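Local coordinates for protein endo-b-1,4-glucanase (Nasutitermes takasagoensis, PDB 1KS8) that probably catalyses the internal hydrolysis of beta-1,4-glucosidic linkages in cellulose and related glucans, as a family 9 glycosyl hydrolase, at residues A[176-181]-A[223-228]; A[249-254]-A[310-315]; A[333-338]-A[422-427]. All blocks are in the same frame, centred on the assembly; numbering follows the deposited sequence.

Contact 1: residues A[176-181]-A[223-228]; sequences NLLTHA and YRATND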
loop_
_atom_site.group_PDB
_atom_site.type_symbol
_atom_site.label_atom_id
_atom_site.label_comp_id
_atom_site.label_asym_id
_atom_site.label_seq_id
_atom_site.Cartn_x
_atom_site.Cartn_y
_atom_site.Cartn_z
ATOM N N ASN A 176 -5.504 5.690 20.962
ATOM C CA ASN A 176 -5.789 4.268 20.824
ATOM C C ASN A 176 -4.841 3.640 19.806
ATOM O O ASN A 176 -4.282 2.572 20.042
ATOM C CB ASN A 176 -7.247 4.073 20.399
ATOM C CG ASN A 176 -7.628 2.615 20.266
ATOM O OD1 ASN A 176 -7.211 1.776 21.066
ATOM N ND2 ASN A 176 -8.442 2.306 19.263
ATOM N N LEU A 177 -4.660 4.314 18.677
ATOM C CA LEU A 177 -3.764 3.832 17.632
ATOM C C LEU A 177 -2.354 3.644 18.184
ATOM O O LEU A 177 -1.709 2.623 17.947
ATOM C CB LEU A 177 -3.716 4.836 16.479
ATOM C CG LEU A 177 -4.955 4.966 15.590
ATOM C CD1 LEU A 177 -4.827 6.206 14.720
ATOM C CD2 LEU A 177 -5.107 3.718 14.731
ATOM N N LEU A 178 -1.878 4.641 18.923
ATOM C CA LEU A 178 -0.536 4.595 19.489
ATOM C C LEU A 178 -0.354 3.467 20.499
ATOM O O LEU A 178 0.702 2.838 20.542
ATOM C CB LEU A 178 -0.195 5.940 20.138
ATOM C CG LEU A 178 1.270 6.139 20.536
ATOM C CD1 LEU A 178 2.168 5.990 19.316
ATOM C CD2 LEU A 178 1.439 7.518 21.153
ATOM N N THR A 179 -1.374 3.210 21.313
ATOM C CA THR A 179 -1.286 2.137 22.300
ATOM C C THR A 179 -1.042 0.812 21.583
ATOM O O THR A 179 -0.153 0.045 21.951
ATOM C CB THR A 179 -2.580 2.034 23.137
ATOM O OG1 THR A 179 -2.713 3.206 23.950
ATOM C CG2 THR A 179 -2.545 0.804 24.036
ATOM N N HIS A 180 -1.833 0.557 20.548
ATOM C CA HIS A 180 -1.698 -0.668 19.772
ATOM C C HIS A 180 -0.356 -0.722 19.055
ATOM O O HIS A 180 0.262 -1.782 18.968
ATOM C CB HIS A 180 -2.840 -0.772 18.761
ATOM C CG HIS A 180 -4.147 -1.166 19.371
ATOM N ND1 HIS A 180 -4.451 -2.471 19.694
ATOM C CD2 HIS A 180 -5.214 -0.425 19.755
ATOM C CE1 HIS A 180 -5.649 -2.517 20.250
ATOM N NE2 HIS A 180 -6.133 -1.289 20.300
ATOM N N ALA A 181 0.097 0.421 18.551
ATOM C CA ALA A 181 1.375 0.488 17.848
ATOM C C ALA A 181 2.529 0.091 18.766
ATOM O O ALA A 181 3.398 -0.683 18.377
ATOM C CB ALA A 181 1.600 1.894 17.303
ATOM N N TYR A 223 9.098 6.598 17.008
ATOM C CA TYR A 223 9.816 7.759 17.517
ATOM C C TYR A 223 9.123 9.022 17.012
ATOM O O TYR A 223 8.889 9.963 17.768
ATOM C CB TYR A 223 11.270 7.761 17.043
ATOM C CG TYR A 223 11.993 9.047 17.374
ATOM C CD1 TYR A 223 12.139 9.468 18.696
ATOM C CD2 TYR A 223 12.507 9.860 16.363
ATOM C CE1 TYR A 223 12.779 10.667 19.005
ATOM C CE2 TYR A 223 13.151 11.061 16.661
ATOM C CZ TYR A 223 13.281 11.457 17.983
ATOM O OH TYR A 223 13.910 12.645 18.283
ATOM N N ARG A 224 8.790 9.036 15.727
ATOM C CA ARG A 224 8.130 10.189 15.136
ATOM C C ARG A 224 6.788 10.484 15.799
ATOM O O ARG A 224 6.416 11.644 15.973
ATOM C CB ARG A 224 7.920 9.960 13.634
ATOM C CG ARG A 224 7.356 11.165 12.905
ATOM C CD ARG A 224 7.229 10.914 11.414
ATOM N NE ARG A 224 6.964 12.157 10.698
ATOM C CZ ARG A 224 7.053 12.294 9.381
ATOM N NH1 ARG A 224 7.399 11.258 8.627
ATOM N NH2 ARG A 224 6.823 13.474 8.822
ATOM N N ALA A 225 6.071 9.430 16.175
ATOM C CA ALA A 225 4.754 9.563 16.792
ATOM C C ALA A 225 4.751 9.837 18.293
ATOM O O ALA A 225 3.737 10.277 18.841
ATOM C CB ALA A 225 3.931 8.312 16.508
ATOM N N THR A 226 5.874 9.590 18.959
ATOM C CA THR A 226 5.946 9.783 20.406
ATOM C C THR A 226 7.008 10.762 20.886
ATOM O O THR A 226 6.880 11.337 21.968
ATOM C CB THR A 226 6.218 8.448 21.113
ATOM O OG1 THR A 226 7.507 7.959 20.713
ATOM C CG2 THR A 226 5.154 7.424 20.749
ATOM N N ASN A 227 8.054 10.941 20.086
ATOM C CA ASN A 227 9.164 11.822 20.441
ATOM C C ASN A 227 9.918 11.163 21.594
ATOM O O ASN A 227 10.696 11.806 22.299
ATOM C CB ASN A 227 8.656 13.202 20.872
ATOM C CG ASN A 227 9.773 14.223 20.996
ATOM O OD1 ASN A 227 9.585 15.301 21.563
ATOM N ND2 ASN A 227 10.939 13.893 20.454
ATOM N N ASP A 228 9.673 9.869 21.777
ATOM C CA ASP A 228 10.320 9.094 22.829
ATOM C C ASP A 228 11.665 8.615 22.289
ATOM O O ASP A 228 11.719 7.704 21.463
ATOM C CB ASP A 228 9.449 7.891 23.198
ATOM C CG ASP A 228 9.906 7.210 24.469
ATOM O OD1 ASP A 228 11.131 7.143 24.703
ATOM O OD2 ASP A 228 9.036 6.731 25.228
#
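Leu178, on helix 171-190, straddles the methyl group of Thr226 with both of its branch ends. Its CD1 lies 3.6 Å from Thr226 CG2 and its CD2 lies 3.7 Å from that same atom, so the threonine methyl sits against both ends of the leucine fork. The two side chains meet at a slant rather than end on. CD1 of Leu178 also touches the preceding residue, 4.0 Å from Ala225 CB. With CG swung to the side away from its own backbone N (chi1 -169°), Leu178 extends toward helix 212-226, and its CA is 7.7 Å from that of Ala225.

Thr226 divides its two branches between different tasks. With OG1 between the backbone N and the carbonyl carbon (chi1 64°), the methyl CG2 lies beside the backbone N and meets Leu178, while OG1 stays with its own chain: it accepts from Asp228 N at 3.1 Å with an N-H...O angle of 154°, forming an ST turn, and is also hydrogen-bonded to Leu222 O. The same turn closes helix 212-226, where Asn227 takes a positive phi, and Asp228 then caps the start of helix 229-241. The contact is thus an apolar touch near the protein surface between a helix and the C-terminal end of another. Ala225 also packs on Ser163 of helix 149-165, as expected among the neighbouring helices of an (alpha/alpha)6 barrel.

Contact 2: residues A[249-254]-A[310-315]; sequences GGLNWD and AAFIML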
loop_
_atom_site.group_PDB
_atom_site.type_symbol
_atom_site.label_atom_id
_atom_site.label_comp_id
_atom_site.label_asym_id
_atom_site.label_seq_id
_atom_site.Cartn_x
_atom_site.Cartn_y
_atom_site.Cartn_z
ATOM N N GLY A 249 18.603 -0.757 -2.184
ATOM C CA GLY A 249 17.655 0.324 -1.992
ATOM C C GLY A 249 16.274 0.050 -2.549
ATOM O O GLY A 249 16.059 -0.930 -3.266
ATOM N N GLY A 250 15.328 0.917 -2.210
ATOM C CA GLY A 250 13.977 0.757 -2.706
ATOM C C GLY A 250 12.890 0.869 -1.658
ATOM O O GLY A 250 13.150 0.889 -0.453
ATOM N N LEU A 251 11.658 0.957 -2.141
ATOM C CA LEU A 251 10.480 1.048 -1.291
ATOM C C LEU A 251 9.461 0.082 -1.874
ATOM O O LEU A 251 9.011 0.258 -3.005
ATOM C CB LEU A 251 9.911 2.468 -1.305
ATOM C CG LEU A 251 8.570 2.656 -0.589
ATOM C CD1 LEU A 251 8.730 2.354 0.892
ATOM C CD2 LEU A 251 8.077 4.080 -0.794
ATOM N N ASN A 252 9.117 -0.947 -1.108
ATOM C CA ASN A 252 8.152 -1.949 -1.545
ATOM C C ASN A 252 7.537 -2.572 -0.300
ATOM O O ASN A 252 8.027 -2.359 0.808
ATOM C CB ASN A 252 8.853 -3.033 -2.371
ATOM C CG ASN A 252 7.878 -3.886 -3.166
ATOM O OD1 ASN A 252 8.240 -4.942 -3.688
ATOM N ND2 ASN A 252 6.640 -3.426 -3.272
ATOM N N TRP A 253 6.470 -3.343 -0.477
ATOM C CA TRP A 253 5.811 -3.976 0.656
ATOM C C TRP A 253 6.731 -4.919 1.431
ATOM O O TRP A 253 6.575 -5.076 2.638
ATOM C CB TRP A 253 4.568 -4.754 0.201
ATOM C CG TRP A 253 4.864 -5.874 -0.749
ATOM C CD1 TRP A 253 4.914 -5.802 -2.112
ATOM C CD2 TRP A 253 5.211 -7.223 -0.407
ATOM N NE1 TRP A 253 5.274 -7.020 -2.639
ATOM C CE2 TRP A 253 5.462 -7.909 -1.615
ATOM C CE3 TRP A 253 5.337 -7.916 0.805
ATOM C CZ2 TRP A 253 5.834 -9.258 -1.650
ATOM C CZ3 TRP A 253 5.708 -9.263 0.770
ATOM C CH2 TRP A 253 5.951 -9.915 -0.451
ATOM N N ASP A 254 7.692 -5.537 0.745
ATOM C CA ASP A 254 8.599 -6.483 1.401
ATOM C C ASP A 254 9.991 -5.961 1.749
ATOM O O ASP A 254 10.717 -6.592 2.516
ATOM C CB ASP A 254 8.747 -7.751 0.551
ATOM C CG ASP A 254 9.332 -7.477 -0.819
ATOM O OD1 ASP A 254 9.660 -8.453 -1.526
ATOM O OD2 ASP A 254 9.459 -6.292 -1.195
ATOM N N ALA A 310 9.326 4.562 -6.522
ATOM C CA ALA A 310 10.597 5.256 -6.663
ATOM C C ALA A 310 10.320 6.755 -6.734
ATOM O O ALA A 310 11.042 7.555 -6.134
ATOM C CB ALA A 310 11.318 4.788 -7.922
ATOM N N ALA A 311 9.271 7.133 -7.458
ATOM C CA ALA A 311 8.912 8.542 -7.582
ATOM C C ALA A 311 8.635 9.133 -6.202
ATOM O O ALA A 311 9.040 10.260 -5.911
ATOM C CB ALA A 311 7.686 8.706 -8.481
ATOM N N PHE A 312 7.953 8.380 -5.344
ATOM C CA PHE A 312 7.661 8.897 -4.015
ATOM C C PHE A 312 8.932 9.065 -3.191
ATOM O O PHE A 312 9.068 10.040 -2.454
ATOM C CB PHE A 312 6.685 7.998 -3.261
ATOM C CG PHE A 312 6.212 8.602 -1.974
ATOM C CD1 PHE A 312 5.510 9.803 -1.979
ATOM C CD2 PHE A 312 6.519 8.011 -0.754
ATOM C CE1 PHE A 312 5.123 10.412 -0.789
ATOM C CE2 PHE A 312 6.136 8.614 0.444
ATOM C CZ PHE A 312 5.439 9.816 0.424
ATOM N N ILE A 313 9.861 8.119 -3.304
ATOM C CA ILE A 313 11.117 8.232 -2.572
ATOM C C ILE A 313 11.838 9.493 -3.043
ATOM O O ILE A 313 12.432 10.212 -2.242
ATOM C CB ILE A 313 12.019 6.991 -2.799
ATOM C CG1 ILE A 313 11.440 5.790 -2.043
ATOM C CG2 ILE A 313 13.446 7.273 -2.325
ATOM C CD1 ILE A 313 11.373 5.970 -0.527
ATOM N N MET A 314 11.767 9.769 -4.341
ATOM C CA MET A 314 12.411 10.956 -4.895
ATOM C C MET A 314 11.772 12.228 -4.352
ATOM O O MET A 314 12.466 13.198 -4.041
ATOM C CB MET A 314 12.322 10.949 -6.420
ATOM C CG MET A 314 13.202 9.902 -7.071
ATOM S SD MET A 314 13.114 9.981 -8.864
ATOM C CE MET A 314 13.781 8.378 -9.292
ATOM N N LEU A 315 10.446 12.227 -4.242
ATOM C CA LEU A 315 9.733 13.387 -3.725
ATOM C C LEU A 315 10.072 13.605 -2.250
ATOM O O LEU A 315 10.194 14.746 -1.793
ATOM C CB LEU A 315 8.226 13.201 -3.926
ATOM C CG LEU A 315 7.818 13.319 -5.401
ATOM C CD1 LEU A 315 6.448 12.693 -5.631
ATOM C CD2 LEU A 315 7.821 14.784 -5.806
#
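Leu251 and Ile313 form most of this contact, in which a loop of the (alpha/alpha)6 barrel, running from helix 229-241 to helix 257-268, lies against helix 303-319. Leu251 gives up the most surface. Its CB sits 3.7 Å from Ile313 CG1, and further out its CD2 meets Ile313 CD1 at 3.8 Å, so the two chains touch at two levels as they pass at an angle. Ile313 offers this CG1-CD1 arm because CG1 lies beside its backbone N (chi1 -73°), on the flank facing the loop.

Phe312 adds a smaller share from the same helix, and its ring has a second neighbour in Trp74, met edge to face. All three residues are buried. The loop backbone is held too: Leu251 O accepts from Asn309 ND2, one residue before 310-315, and Gly250 is hydrogen-bonded to Ser258, its N to the serine OG among others. Three residues beyond Leu251 comes Asp254, a calcium ligand in another structure of this protein, although no calcium ion is bound here. Leu251 packs the loop on the helix with its side chain about 8 Å from those of Asp213 and Glu214, two further ligands of that site. Its methyl CD2 approaches the Phe312 ring at the edge, near the ring plane, 4.2 Å from CD2 of the phenylalanine.

Contact 3: residues A[333-338]-A[422-427]; sequences TQIDYA and QSALAA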
loop_
_atom_site.group_PDB
_atom_site.type_symbol
_atom_site.label_atom_id
_atom_site.label_comp_id
_atom_site.label_asym_id
_atom_site.label_seq_id
_atom_site.Cartn_x
_atom_site.Cartn_y
_atom_site.Cartn_z
ATOM N N THR A 333 7.930 12.669 -14.139
ATOM C CA THR A 333 7.933 11.951 -15.411
ATOM C C THR A 333 7.412 10.526 -15.239
ATOM O O THR A 333 6.776 9.980 -16.138
ATOM C CB THR A 333 9.340 11.873 -16.057
ATOM O OG1 THR A 333 10.207 11.071 -15.246
ATOM C CG2 THR A 333 9.930 13.266 -16.226
ATOM N N GLN A 334 7.681 9.923 -14.086
ATOM C CA GLN A 334 7.230 8.560 -13.840
ATOM C C GLN A 334 5.725 8.523 -13.633
ATOM O O GLN A 334 5.033 7.670 -14.192
ATOM C CB GLN A 334 7.966 7.976 -12.632
ATOM C CG GLN A 334 9.472 7.926 -12.843
ATOM C CD GLN A 334 9.854 7.138 -14.085
ATOM O OE1 GLN A 334 9.681 5.924 -14.137
ATOM N NE2 GLN A 334 10.364 7.833 -15.097
ATOM N N ILE A 335 5.212 9.452 -12.832
ATOM C CA ILE A 335 3.778 9.518 -12.605
ATOM C C ILE A 335 3.101 9.854 -13.937
ATOM O O ILE A 335 2.088 9.257 -14.295
ATOM C CB ILE A 335 3.429 10.592 -11.551
ATOM C CG1 ILE A 335 4.068 10.226 -10.205
ATOM C CG2 ILE A 335 1.918 10.728 -11.415
ATOM C CD1 ILE A 335 3.674 8.855 -9.670
ATOM N N ASP A 336 3.678 10.795 -14.680
ATOM C CA ASP A 336 3.109 11.180 -15.966
ATOM C C ASP A 336 3.100 10.034 -16.973
ATOM O O ASP A 336 2.230 9.978 -17.844
ATOM C CB ASP A 336 3.849 12.389 -16.542
ATOM C CG ASP A 336 3.501 13.677 -15.821
ATOM O OD1 ASP A 336 2.598 13.649 -14.958
ATOM O OD2 ASP A 336 4.122 14.721 -16.118
ATOM N N TYR A 337 4.064 9.124 -16.874
ATOM C CA TYR A 337 4.068 7.990 -17.784
ATOM C C TYR A 337 2.828 7.158 -17.465
ATOM O O TYR A 337 2.097 6.748 -18.366
ATOM C CB TYR A 337 5.333 7.139 -17.619
ATOM C CG TYR A 337 5.373 5.953 -18.559
ATOM C CD1 TYR A 337 4.559 4.840 -18.343
ATOM C CD2 TYR A 337 6.196 5.959 -19.688
ATOM C CE1 TYR A 337 4.561 3.764 -19.226
ATOM C CE2 TYR A 337 6.203 4.888 -20.579
ATOM C CZ TYR A 337 5.383 3.794 -20.342
ATOM O OH TYR A 337 5.372 2.734 -21.218
ATOM N N ALA A 338 2.584 6.920 -16.179
ATOM C CA ALA A 338 1.424 6.138 -15.769
ATOM C C ALA A 338 0.123 6.794 -16.215
ATOM O O ALA A 338 -0.852 6.108 -16.526
ATOM C CB ALA A 338 1.418 5.961 -14.253
ATOM N N GLN A 422 -0.452 7.075 -4.954
ATOM C CA GLN A 422 -1.343 8.069 -4.370
ATOM C C GLN A 422 -0.591 9.117 -3.558
ATOM O O GLN A 422 -0.893 10.311 -3.642
ATOM C CB GLN A 422 -2.403 7.398 -3.494
ATOM C CG GLN A 422 -3.471 8.378 -3.020
ATOM C CD GLN A 422 -4.639 7.698 -2.343
ATOM O OE1 GLN A 422 -5.294 6.832 -2.926
ATOM N NE2 GLN A 422 -4.912 8.090 -1.105
ATOM N N SER A 423 0.392 8.683 -2.777
ATOM C CA SER A 423 1.159 9.627 -1.981
ATOM C C SER A 423 1.968 10.564 -2.875
ATOM O O SER A 423 2.148 11.736 -2.545
ATOM C CB SER A 423 2.063 8.876 -1.003
ATOM O OG SER A 423 1.261 8.217 -0.031
ATOM N N ALA A 424 2.443 10.053 -4.008
ATOM C CA ALA A 424 3.204 10.868 -4.951
ATOM C C ALA A 424 2.284 11.917 -5.571
ATOM O O ALA A 424 2.692 13.056 -5.804
ATOM C CB ALA A 424 3.816 9.989 -6.043
ATOM N N LEU A 425 1.038 11.534 -5.833
ATOM C CA LEU A 425 0.075 12.466 -6.405
ATOM C C LEU A 425 -0.179 13.601 -5.420
ATOM O O LEU A 425 -0.249 14.765 -5.810
ATOM C CB LEU A 425 -1.237 11.747 -6.730
ATOM C CG LEU A 425 -1.190 10.811 -7.939
ATOM C CD1 LEU A 425 -2.415 9.910 -7.945
ATOM C CD2 LEU A 425 -1.114 11.639 -9.216
ATOM N N ALA A 426 -0.319 13.261 -4.142
ATOM C CA ALA A 426 -0.547 14.273 -3.117
ATOM C C ALA A 426 0.631 15.244 -3.092
ATOM O O ALA A 426 0.444 16.454 -2.936
ATOM C CB ALA A 426 -0.711 13.610 -1.754
ATOM N N ALA A 427 1.841 14.714 -3.246
ATOM C CA ALA A 427 3.041 15.543 -3.250
ATOM C C ALA A 427 3.045 16.480 -4.458
ATOM O O ALA A 427 3.355 17.665 -4.331
ATOM C CB ALA A 427 4.289 14.660 -3.263
#
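Ile335 of helix 324-341 bridges two consecutive residues of helix 415-430 with its two branches. The longer arm ends at CD1, 3.8 Å from Ala424 CB, and the shorter one, CG2, meets Leu425 CD2 at 3.9 Å. With CG1 beside the backbone N (chi1 -62°) and CG2 beside the carbonyl carbon, the beta-branched side chain spreads over both partners at once. Ala424 presents its methyl directly to the isoleucine. Leu425 starts out along the flank of its helix, but its CD2 turns in to meet Ile335 at a slant.

Around this first shell helix 415-430 supplies more apolar cover, for Ile335 also packs on Phe421 and Leu428. Ala424 is shared with Leu315 of helix 303-319, and Leu425 rests on Val8 of helix 5-18.

Each helix also has polar links beyond this contact. Gln334 NE2 donates to Thr333 OG1 at 3.2 Å with an N-H...O angle of 162°, the acceptor lying close to the amide plane; the same amide is bonded to Gly294 O and Leu296 N. On the partner helix, Gln422 reaches Ser12 and Tyr83.

What joins the two helices here is therefore wholly aliphatic and buried. Shape rather than polar pairing sets the fit, and the small Ala424 is consistent with the 7.8 Å between the CA atoms of Ile335 and Ala424.

Contacts 2 and 3 are neighbours, their centres 12 Å apart, and they touch: on helices 303-319 and 415-430, Phe312 packs on Ser423 and Leu315 on Ala427. Contact 2 sets the loop between helices 229-241 and 257-268 on helix 303-319. Helix 324-341, which follows helix 303-319 in the chain, brings the other half of contact 3. Contact 1 stands apart, its centre 23 Å from that of contact 2 and 29 Å from that of contact 3, and it joins helices 171-190 and 212-226 nearer the surface. The three follow one another along the chain, each closing before the next opens. Together they sample the packing of one (alpha/alpha)6 catalytic domain, from its periphery to its buried interior.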